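Side-chain contacts in plantacyanin (Spinacia oleracea, PDB 1F56), which probably transfers electrons as a basic blue copper protein of the phytocyanin family, cycling a single copper ion between its oxidised and reduced states: residues G32-V37 / P77-G82; L25-I30 / N70-S75; A38-G43 / S48-A53. All coordinates share one frame; numbering follows the deposited sequence.

Contact 1 of 3, residues G32-V37 / P77-G82; sequences GQHNVV and PGHCGG. With CU1 (copper (I) ion), chain F; SO4 (sulfate ion), chain D.
The copper ion is gripped from both segments at once: ND1 of His-34 and ND1 of His-79 each bind it at 2.0 Å, with an angle of about 99° at the metal. This shared ligation brings the two nitrogens to 3.1 Å from each other, His-34 ND1 to His-79 ND1, a separation set by the metal and not by a hydrogen bond. The imidazoles therefore meet rim to rim, neither lying over the other, with their planes turned 63° apart. In His-79, CG lies anti to the carbonyl carbon (chi1 -65°), and with the turn about the next bond this brings ND1 to the metal. The carbonyl oxygen of Gln-33 reaches the edge of the same ring, 3.4 Å from His-79 CE1 and near the ring plane, where a polarised C-H would probably suit it. Phe-9 adjoins both imidazoles, and its contact with His-34 is edge-to-face.

Behind His-79, residues 79-81 have helical angles, and backbone amides here bind a sulfate, probably from the crystallisation liquor: Gly-81 N donates to sulfate O3 over 2.7 Å, and Gly-78 N to sulfate O2 over 2.8 Å. Cys-80 ties this turn to Cys-47 by a disulfide, while on the other segment the side chain of Asn-35 is held by Ser-75. Cys-74 and Met-84 complete the metal site. One histidine just ahead of a strand, with cysteine, histidine and methionine following one another on a second loop, is the signature of the type 1 (blue) copper site of cupredoxins.

Contact 2 of 3, residues L25-I30 / N70-S75; sequences LVFKYI and NYFICS. With CU1 (copper (I) ion), chain F.
Phe-27 and Phe-72 meet in the hydrophobic core of the cupredoxin beta sandwich, where strand 24-28 of one sheet faces strand 68-73 of the other. The two strands share no backbone bonds, and Phe-27 CA and Phe-72 CA are 10.4 Å apart, so between these two segments only side chains meet. Phe-27 presents its tip: CZ stands 3.8 Å above the plane of the Phe-72 ring and over its centre, with Phe-72 CG the nearest atom at 3.9 Å. The planes are inclined by 50° and the centroids lie 5.1 Å apart, a tilted edge-to-face pair in which the edge belongs to Phe-27 and the face to Phe-72. From alpha carbons whose side chains already head across the gap, CG anti to the carbonyl carbon in both (chi1 -67° in Phe-27 and -57° in Phe-72) sets where each ring lies; the two side chains, as distinct from the ring planes, cross at about a right angle. Leu-25, two residues earlier on the strand of Phe-27, adds a looser touch, its CD1 4.4 Å from Phe-72 CE1.

Val-36 packs against both phenylalanines, and Trp-7 makes a second edge-to-face pair with Phe-27. Beyond the end of strand 68-73 the chain reaches the copper, which Cys-74 SG binds at 2.2 Å; His-34 and His-79 bind the same ion.

All three touching residues are buried and apolar, so the contact rests on dispersion, probably with a weak attraction of the slightly positive rim of Phe-27 for the pi cloud of Phe-72. Such forces fix the mutual tilt of the rings less sharply than hydrogen bonds would, and the close fit of neighbouring side chains is likely to hold it.

Contact 3 of 3, residues A38-G43 / S48-A53; sequences AVNGRG and SAPRGA
This is a surface contact in which the bend around Val-39 and Asn-40 that leads into the short helix 41-45 packs on the loop following that helix, chiefly through Pro-50. The pyrrolidine ring lies along the bend: Pro-50 CD touches Val-39 CB at 3.7 Å, and Pro-50 CG sits 3.6 Å from Asn-40 OD1. Beside it, CG1 of Val-39 rests 3.8 Å from Ala-49 CB.

Asn-40 is the N-cap of the helix. With CG between the backbone N and the carbonyl carbon (chi1 56°), its OD1 accepts from Gly-43 N at 2.9 Å, the donor standing out of the carbonyl plane. An alanine at this position would remove that acceptor and is likely to leave the Gly-43 amide without its capping bond, while also stripping the side of the proline ring of its amide neighbour.

The carbonyl of Gly-43 is engaged as well: its O accepts from Ser-48 N over 2.9 Å, nearly straight (162° at the hydrogen), in the carbonyl plane and on a lone pair. Having no side chain, Gly-43 lets Ser-48 O lie against its alpha carbon. Past Pro-50 the loop reverses in a type II turn, Pro-50 to Ala-53, with Gly-52 at its third position, and this brings Ala-53 CB 3.6 Å from Ala-38 O.

How the contacts relate
Strand 36-39 and its neighbour 68-73 tie the three contacts together. Contacts 1 and 2, with centres 9 Å apart, both reach the copper: the first supplies His-34 and His-79, the second Cys-74. Between them, Val-37 N lies 2.9 Å from Ile-73 O and Asn-35 ND2 2.8 Å from Ser-75 OG, both probable hydrogen bonds. Contact 3 is nested in the chain between the segments of each of the others and lies farther from the metal, the Val-39 side chain being about 13 Å from copper. It joins contact 2 through Val-39 N and Tyr-71 O, 3.1 Å apart, and meets contact 1 where Val-37 CG1 packs 3.7 Å from Ala-49 CB.

Contact 1 of 3, residues G32-V37 / P77-G82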
loop_
_atom_site.group_PDB
_atom_site.type_symbol
_atom_site.label_atom_id
_atom_site.label_comp_id
_atom_site.label_asym_id
_atom_site.label_seq_id
_atom_site.Cartn_x
_atom_site.Cartn_y
_atom_site.Cartn_z
ATOM N N GLY A 32 -1.643 9.389 11.526
ATOM C CA GLY A 32 -1.050 10.707 11.442
ATOM C C GLY A 32 0.382 10.725 10.966
ATOM O O GLY A 32 0.852 11.735 10.443
ATOM N N GLN A 33 1.084 9.612 11.125
ATOM C CA GLN A 33 2.486 9.537 10.722
ATOM C C GLN A 33 2.707 9.083 9.291
ATOM O O GLN A 33 3.792 9.286 8.728
ATOM C CB GLN A 33 3.252 8.618 11.674
ATOM C CG GLN A 33 3.346 9.179 13.090
ATOM C CD GLN A 33 4.391 8.476 13.939
ATOM O OE1 GLN A 33 4.701 8.916 15.046
ATOM N NE2 GLN A 33 4.937 7.374 13.422
ATOM N N HIS A 34 1.681 8.459 8.716
ATOM C CA HIS A 34 1.728 7.967 7.337
ATOM C C HIS A 34 0.300 7.917 6.790
ATOM O O HIS A 34 -0.672 8.200 7.495
ATOM C CB HIS A 34 2.272 6.517 7.274
ATOM C CG HIS A 34 3.641 6.341 7.847
ATOM N ND1 HIS A 34 4.783 6.721 7.181
ATOM C CD2 HIS A 34 4.050 5.842 9.039
ATOM C CE1 HIS A 34 5.839 6.475 7.937
ATOM N NE2 HIS A 34 5.421 5.944 9.072
ATOM N N ASN A 35 0.198 7.544 5.523
ATOM C CA ASN A 35 -1.084 7.331 4.883
ATOM C C ASN A 35 -0.861 6.222 3.857
ATOM O O ASN A 35 0.290 5.811 3.609
ATOM C CB ASN A 35 -1.620 8.621 4.240
ATOM C CG ASN A 35 -0.828 9.066 3.039
ATOM O OD1 ASN A 35 0.147 8.434 2.640
ATOM N ND2 ASN A 35 -1.254 10.174 2.446
ATOM N N VAL A 36 -1.957 5.692 3.313
ATOM C CA VAL A 36 -1.892 4.650 2.301
ATOM C C VAL A 36 -2.711 5.138 1.109
ATOM O O VAL A 36 -3.902 5.375 1.229
ATOM C CB VAL A 36 -2.500 3.331 2.793
ATOM C CG1 VAL A 36 -2.328 2.259 1.716
ATOM C CG2 VAL A 36 -1.847 2.916 4.114
ATOM N N VAL A 37 -2.060 5.304 -0.033
ATOM C CA VAL A 37 -2.748 5.766 -1.225
ATOM C C VAL A 37 -2.682 4.644 -2.264
ATOM O O VAL A 37 -1.590 4.147 -2.552
ATOM C CB VAL A 37 -2.067 7.042 -1.794
ATOM C CG1 VAL A 37 -2.905 7.618 -2.944
ATOM C CG2 VAL A 37 -1.898 8.090 -0.677
ATOM N N PRO A 77 5.852 13.784 2.065
ATOM C CA PRO A 77 7.167 14.165 1.535
ATOM C C PRO A 77 8.307 13.298 2.026
ATOM O O PRO A 77 8.510 13.175 3.221
ATOM C CB PRO A 77 7.326 15.609 1.997
ATOM C CG PRO A 77 5.927 16.096 2.075
ATOM C CD PRO A 77 5.183 14.947 2.681
ATOM N N GLY A 78 9.055 12.717 1.088
ATOM C CA GLY A 78 10.181 11.867 1.429
ATOM C C GLY A 78 9.860 10.406 1.754
ATOM O O GLY A 78 10.751 9.556 1.751
ATOM N N HIS A 79 8.599 10.073 2.004
ATOM C CA HIS A 79 8.294 8.684 2.368
ATOM C C HIS A 79 8.314 7.666 1.229
ATOM O O HIS A 79 8.845 6.558 1.387
ATOM C CB HIS A 79 6.960 8.606 3.110
ATOM C CG HIS A 79 6.971 9.294 4.438
ATOM N ND1 HIS A 79 6.176 8.891 5.487
ATOM C CD2 HIS A 79 7.636 10.392 4.871
ATOM C CE1 HIS A 79 6.345 9.710 6.508
ATOM N NE2 HIS A 79 7.225 10.630 6.162
ATOM N N CYS A 80 7.735 8.010 0.083
ATOM C CA CYS A 80 7.746 7.065 -1.038
ATOM C C CYS A 80 9.202 6.874 -1.508
ATOM O O CYS A 80 9.654 5.753 -1.753
ATOM C CB CYS A 80 6.874 7.608 -2.169
ATOM S SG CYS A 80 6.597 6.490 -3.580
ATOM N N GLY A 81 9.936 7.977 -1.627
ATOM C CA GLY A 81 11.329 7.891 -2.040
ATOM C C GLY A 81 12.128 7.109 -1.008
ATOM O O GLY A 81 13.149 6.510 -1.328
ATOM N N GLY A 82 11.651 7.107 0.233
ATOM C CA GLY A 82 12.333 6.382 1.291
ATOM C C GLY A 82 11.978 4.906 1.304
ATOM O O GLY A 82 12.402 4.167 2.197
HETATM CU CU CU1 F . 4.744 7.484 5.294
HETATM S S SO4 D . 9.656 11.568 -2.285
HETATM O O1 SO4 D . 8.737 11.396 -3.437
HETATM O O2 SO4 D . 9.515 12.909 -1.689
HETATM O O3 SO4 D . 9.325 10.566 -1.257
HETATM O O4 SO4 D . 11.039 11.401 -2.758
#

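Contact 2 of 3, residues L25-I30 / N70-S75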
loop_
_atom_site.group_PDB
_atom_site.type_symbol
_atom_site.label_atom_id
_atom_site.label_comp_id
_atom_site.label_asym_id
_atom_site.label_seq_id
_atom_site.Cartn_x
_atom_site.Cartn_y
_atom_site.Cartn_z
ATOM N N LEU A 25 -5.791 -6.728 3.027
ATOM C CA LEU A 25 -4.523 -6.303 3.633
ATOM C C LEU A 25 -4.877 -5.301 4.724
ATOM O O LEU A 25 -5.730 -4.427 4.523
ATOM C CB LEU A 25 -3.616 -5.603 2.620
ATOM C CG LEU A 25 -3.055 -6.447 1.465
ATOM C CD1 LEU A 25 -2.011 -5.642 0.693
ATOM C CD2 LEU A 25 -2.445 -7.722 2.021
ATOM N N VAL A 26 -4.244 -5.422 5.881
ATOM C CA VAL A 26 -4.512 -4.473 6.937
ATOM C C VAL A 26 -3.230 -3.693 7.185
ATOM O O VAL A 26 -2.263 -4.227 7.742
ATOM C CB VAL A 26 -4.964 -5.160 8.249
ATOM C CG1 VAL A 26 -5.344 -4.070 9.279
ATOM C CG2 VAL A 26 -6.184 -6.088 7.994
ATOM N N PHE A 27 -3.213 -2.435 6.744
ATOM C CA PHE A 27 -2.049 -1.578 6.921
ATOM C C PHE A 27 -2.055 -1.023 8.346
ATOM O O PHE A 27 -2.978 -0.291 8.755
ATOM C CB PHE A 27 -2.055 -0.433 5.895
ATOM C CG PHE A 27 -1.861 -0.894 4.476
ATOM C CD1 PHE A 27 -2.928 -1.425 3.750
ATOM C CD2 PHE A 27 -0.609 -0.822 3.875
ATOM C CE1 PHE A 27 -2.751 -1.880 2.444
ATOM C CE2 PHE A 27 -0.415 -1.274 2.562
ATOM C CZ PHE A 27 -1.495 -1.805 1.847
ATOM N N LYS A 28 -1.014 -1.372 9.096
ATOM C CA LYS A 28 -0.903 -0.957 10.486
ATOM C C LYS A 28 0.245 0.005 10.701
ATOM O O LYS A 28 1.377 -0.254 10.262
ATOM C CB LYS A 28 -0.741 -2.185 11.388
ATOM C CG LYS A 28 -1.923 -3.142 11.304
ATOM C CD LYS A 28 -1.997 -4.058 12.507
ATOM C CE LYS A 28 -3.369 -4.699 12.603
ATOM N NZ LYS A 28 -3.510 -5.554 13.811
ATOM N N TYR A 29 -0.072 1.119 11.369
ATOM C CA TYR A 29 0.891 2.175 11.660
ATOM C C TYR A 29 0.224 3.191 12.592
ATOM O O TYR A 29 -0.961 3.053 12.930
ATOM C CB TYR A 29 1.323 2.867 10.359
ATOM C CG TYR A 29 0.153 3.418 9.564
ATOM C CD1 TYR A 29 -0.580 2.601 8.703
ATOM C CD2 TYR A 29 -0.248 4.751 9.706
ATOM C CE1 TYR A 29 -1.690 3.102 7.999
ATOM C CE2 TYR A 29 -1.362 5.259 9.009
ATOM C CZ TYR A 29 -2.073 4.429 8.162
ATOM O OH TYR A 29 -3.171 4.919 7.491
ATOM N N ILE A 30 0.970 4.206 13.017
ATOM C CA ILE A 30 0.402 5.201 13.922
ATOM C C ILE A 30 -0.315 6.269 13.109
ATOM O O ILE A 30 0.280 6.933 12.246
ATOM C CB ILE A 30 1.490 5.896 14.796
ATOM C CG1 ILE A 30 2.111 4.900 15.774
ATOM C CG2 ILE A 30 0.861 7.021 15.611
ATOM C CD1 ILE A 30 3.319 5.448 16.532
ATOM N N ASN A 70 -1.752 -4.478 -7.678
ATOM C CA ASN A 70 -2.298 -3.546 -6.693
ATOM C C ASN A 70 -1.099 -2.760 -6.186
ATOM O O ASN A 70 -0.177 -3.343 -5.611
ATOM C CB ASN A 70 -2.913 -4.314 -5.530
ATOM C CG ASN A 70 -4.167 -5.092 -5.931
ATOM O OD1 ASN A 70 -5.287 -4.632 -5.724
ATOM N ND2 ASN A 70 -3.974 -6.272 -6.507
ATOM N N TYR A 71 -1.117 -1.448 -6.379
ATOM C CA TYR A 71 -0.006 -0.583 -5.982
ATOM C C TYR A 71 -0.391 0.348 -4.848
ATOM O O TYR A 71 -1.489 0.907 -4.846
ATOM C CB TYR A 71 0.436 0.284 -7.174
ATOM C CG TYR A 71 0.847 -0.485 -8.406
ATOM C CD1 TYR A 71 2.091 -1.117 -8.475
ATOM C CD2 TYR A 71 -0.012 -0.592 -9.509
ATOM C CE1 TYR A 71 2.474 -1.843 -9.610
ATOM C CE2 TYR A 71 0.368 -1.319 -10.654
ATOM C CZ TYR A 71 1.604 -1.938 -10.693
ATOM O OH TYR A 71 1.968 -2.669 -11.802
ATOM N N PHE A 72 0.513 0.531 -3.889
ATOM C CA PHE A 72 0.239 1.424 -2.765
ATOM C C PHE A 72 1.492 2.223 -2.430
ATOM O O PHE A 72 2.586 1.690 -2.544
ATOM C CB PHE A 72 -0.170 0.632 -1.514
ATOM C CG PHE A 72 -1.355 -0.257 -1.712
ATOM C CD1 PHE A 72 -1.189 -1.563 -2.170
ATOM C CD2 PHE A 72 -2.642 0.199 -1.427
ATOM C CE1 PHE A 72 -2.292 -2.408 -2.337
ATOM C CE2 PHE A 72 -3.744 -0.643 -1.594
ATOM C CZ PHE A 72 -3.564 -1.946 -2.047
ATOM N N ILE A 73 1.333 3.490 -2.032
ATOM C CA ILE A 73 2.477 4.320 -1.625
ATOM C C ILE A 73 2.026 5.190 -0.456
ATOM O O ILE A 73 0.824 5.309 -0.182
ATOM C CB ILE A 73 2.970 5.300 -2.766
ATOM C CG1 ILE A 73 1.886 6.341 -3.092
ATOM C CG2 ILE A 73 3.333 4.522 -4.033
ATOM C CD1 ILE A 73 2.319 7.392 -4.124
ATOM N N CYS A 74 2.986 5.757 0.264
ATOM C CA CYS A 74 2.668 6.703 1.331
ATOM C C CYS A 74 2.991 7.968 0.571
ATOM O O CYS A 74 4.024 8.032 -0.088
ATOM C CB CYS A 74 3.624 6.606 2.516
ATOM S SG CYS A 74 3.310 7.929 3.722
ATOM N N SER A 75 2.140 8.973 0.646
ATOM C CA SER A 75 2.411 10.186 -0.128
ATOM C C SER A 75 3.093 11.348 0.619
ATOM O O SER A 75 3.404 12.374 0.015
ATOM C CB SER A 75 1.106 10.686 -0.739
ATOM O OG SER A 75 0.240 11.076 0.307
HETATM CU CU CU1 F . 4.744 7.484 5.294
#

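Contact 3 of 3, residues A38-G43 / S48-A53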
loop_
_atom_site.group_PDB
_atom_site.type_symbol
_atom_site.label_atom_id
_atom_site.label_comp_id
_atom_site.label_asym_id
_atom_site.label_seq_id
_atom_site.Cartn_x
_atom_site.Cartn_y
_atom_site.Cartn_z
ATOM N N ALA A 38 -3.842 4.241 -2.793
ATOM C CA ALA A 38 -3.921 3.201 -3.819
ATOM C C ALA A 38 -3.730 3.924 -5.139
ATOM O O ALA A 38 -4.548 4.759 -5.522
ATOM C CB ALA A 38 -5.305 2.499 -3.781
ATOM N N VAL A 39 -2.656 3.596 -5.843
ATOM C CA VAL A 39 -2.337 4.283 -7.092
ATOM C C VAL A 39 -2.248 3.318 -8.267
ATOM O O VAL A 39 -2.448 2.119 -8.103
ATOM C CB VAL A 39 -0.974 5.028 -6.946
ATOM C CG1 VAL A 39 -1.023 5.980 -5.759
ATOM C CG2 VAL A 39 0.161 4.021 -6.728
ATOM N N ASN A 40 -1.946 3.841 -9.454
ATOM C CA ASN A 40 -1.805 2.984 -10.632
ATOM C C ASN A 40 -0.311 2.731 -10.864
ATOM O O ASN A 40 0.530 3.238 -10.113
ATOM C CB ASN A 40 -2.444 3.643 -11.865
ATOM C CG ASN A 40 -1.881 5.023 -12.154
ATOM O OD1 ASN A 40 -1.023 5.534 -11.430
ATOM N ND2 ASN A 40 -2.366 5.637 -13.219
ATOM N N GLY A 41 0.012 1.945 -11.887
ATOM C CA GLY A 41 1.400 1.624 -12.190
ATOM C C GLY A 41 2.312 2.815 -12.421
ATOM O O GLY A 41 3.409 2.881 -11.860
ATOM N N ARG A 42 1.885 3.763 -13.248
ATOM C CA ARG A 42 2.724 4.940 -13.508
ATOM C C ARG A 42 2.886 5.776 -12.238
ATOM O O ARG A 42 3.963 6.318 -11.975
ATOM C CB ARG A 42 2.129 5.791 -14.631
ATOM C CG ARG A 42 2.095 5.068 -15.977
ATOM C CD ARG A 42 1.513 5.939 -17.082
ATOM N NE ARG A 42 0.096 6.215 -16.862
ATOM C CZ ARG A 42 -0.872 5.307 -16.963
ATOM N NH1 ARG A 42 -0.583 4.055 -17.288
ATOM N NH2 ARG A 42 -2.132 5.649 -16.727
ATOM N N GLY A 43 1.824 5.868 -11.442
ATOM C CA GLY A 43 1.904 6.628 -10.206
ATOM C C GLY A 43 2.888 5.957 -9.258
ATOM O O GLY A 43 3.624 6.620 -8.533
ATOM N N SER A 48 3.991 9.222 -7.291
ATOM C CA SER A 48 3.002 10.298 -7.373
ATOM C C SER A 48 1.611 9.734 -7.624
ATOM O O SER A 48 1.391 9.005 -8.588
ATOM C CB SER A 48 3.374 11.262 -8.503
ATOM O OG SER A 48 3.641 10.546 -9.697
ATOM N N ALA A 49 0.674 10.085 -6.758
ATOM C CA ALA A 49 -0.686 9.593 -6.865
ATOM C C ALA A 49 -1.454 10.268 -7.992
ATOM O O ALA A 49 -1.403 11.491 -8.145
ATOM C CB ALA A 49 -1.396 9.800 -5.551
ATOM N N PRO A 50 -2.183 9.478 -8.799
ATOM C CA PRO A 50 -2.949 10.067 -9.903
ATOM C C PRO A 50 -4.182 10.785 -9.371
ATOM O O PRO A 50 -4.604 10.551 -8.231
ATOM C CB PRO A 50 -3.285 8.858 -10.781
ATOM C CG PRO A 50 -3.379 7.727 -9.790
ATOM C CD PRO A 50 -2.223 8.005 -8.843
ATOM N N ARG A 51 -4.760 11.661 -10.184
ATOM C CA ARG A 51 -5.938 12.414 -9.751
ATOM C C ARG A 51 -7.069 11.490 -9.297
ATOM O O ARG A 51 -7.380 10.489 -9.953
ATOM C CB ARG A 51 -6.432 13.323 -10.875
ATOM C CG ARG A 51 -7.129 12.586 -12.010
ATOM C CD ARG A 51 -7.326 13.472 -13.234
ATOM N NE ARG A 51 -6.070 13.697 -13.945
ATOM C CZ ARG A 51 -5.951 14.440 -15.041
ATOM N NH1 ARG A 51 -7.016 15.038 -15.560
ATOM N NH2 ARG A 51 -4.764 14.589 -15.619
ATOM N N GLY A 52 -7.672 11.824 -8.159
ATOM C CA GLY A 52 -8.770 11.025 -7.645
ATOM C C GLY A 52 -8.391 9.771 -6.869
ATOM O O GLY A 52 -9.276 9.078 -6.350
ATOM N N ALA A 53 -7.099 9.468 -6.788
ATOM C CA ALA A 53 -6.626 8.290 -6.048
ATOM C C ALA A 53 -7.235 8.256 -4.642
ATOM O O ALA A 53 -7.470 9.312 -4.027
ATOM C CB ALA A 53 -5.111 8.317 -5.951
#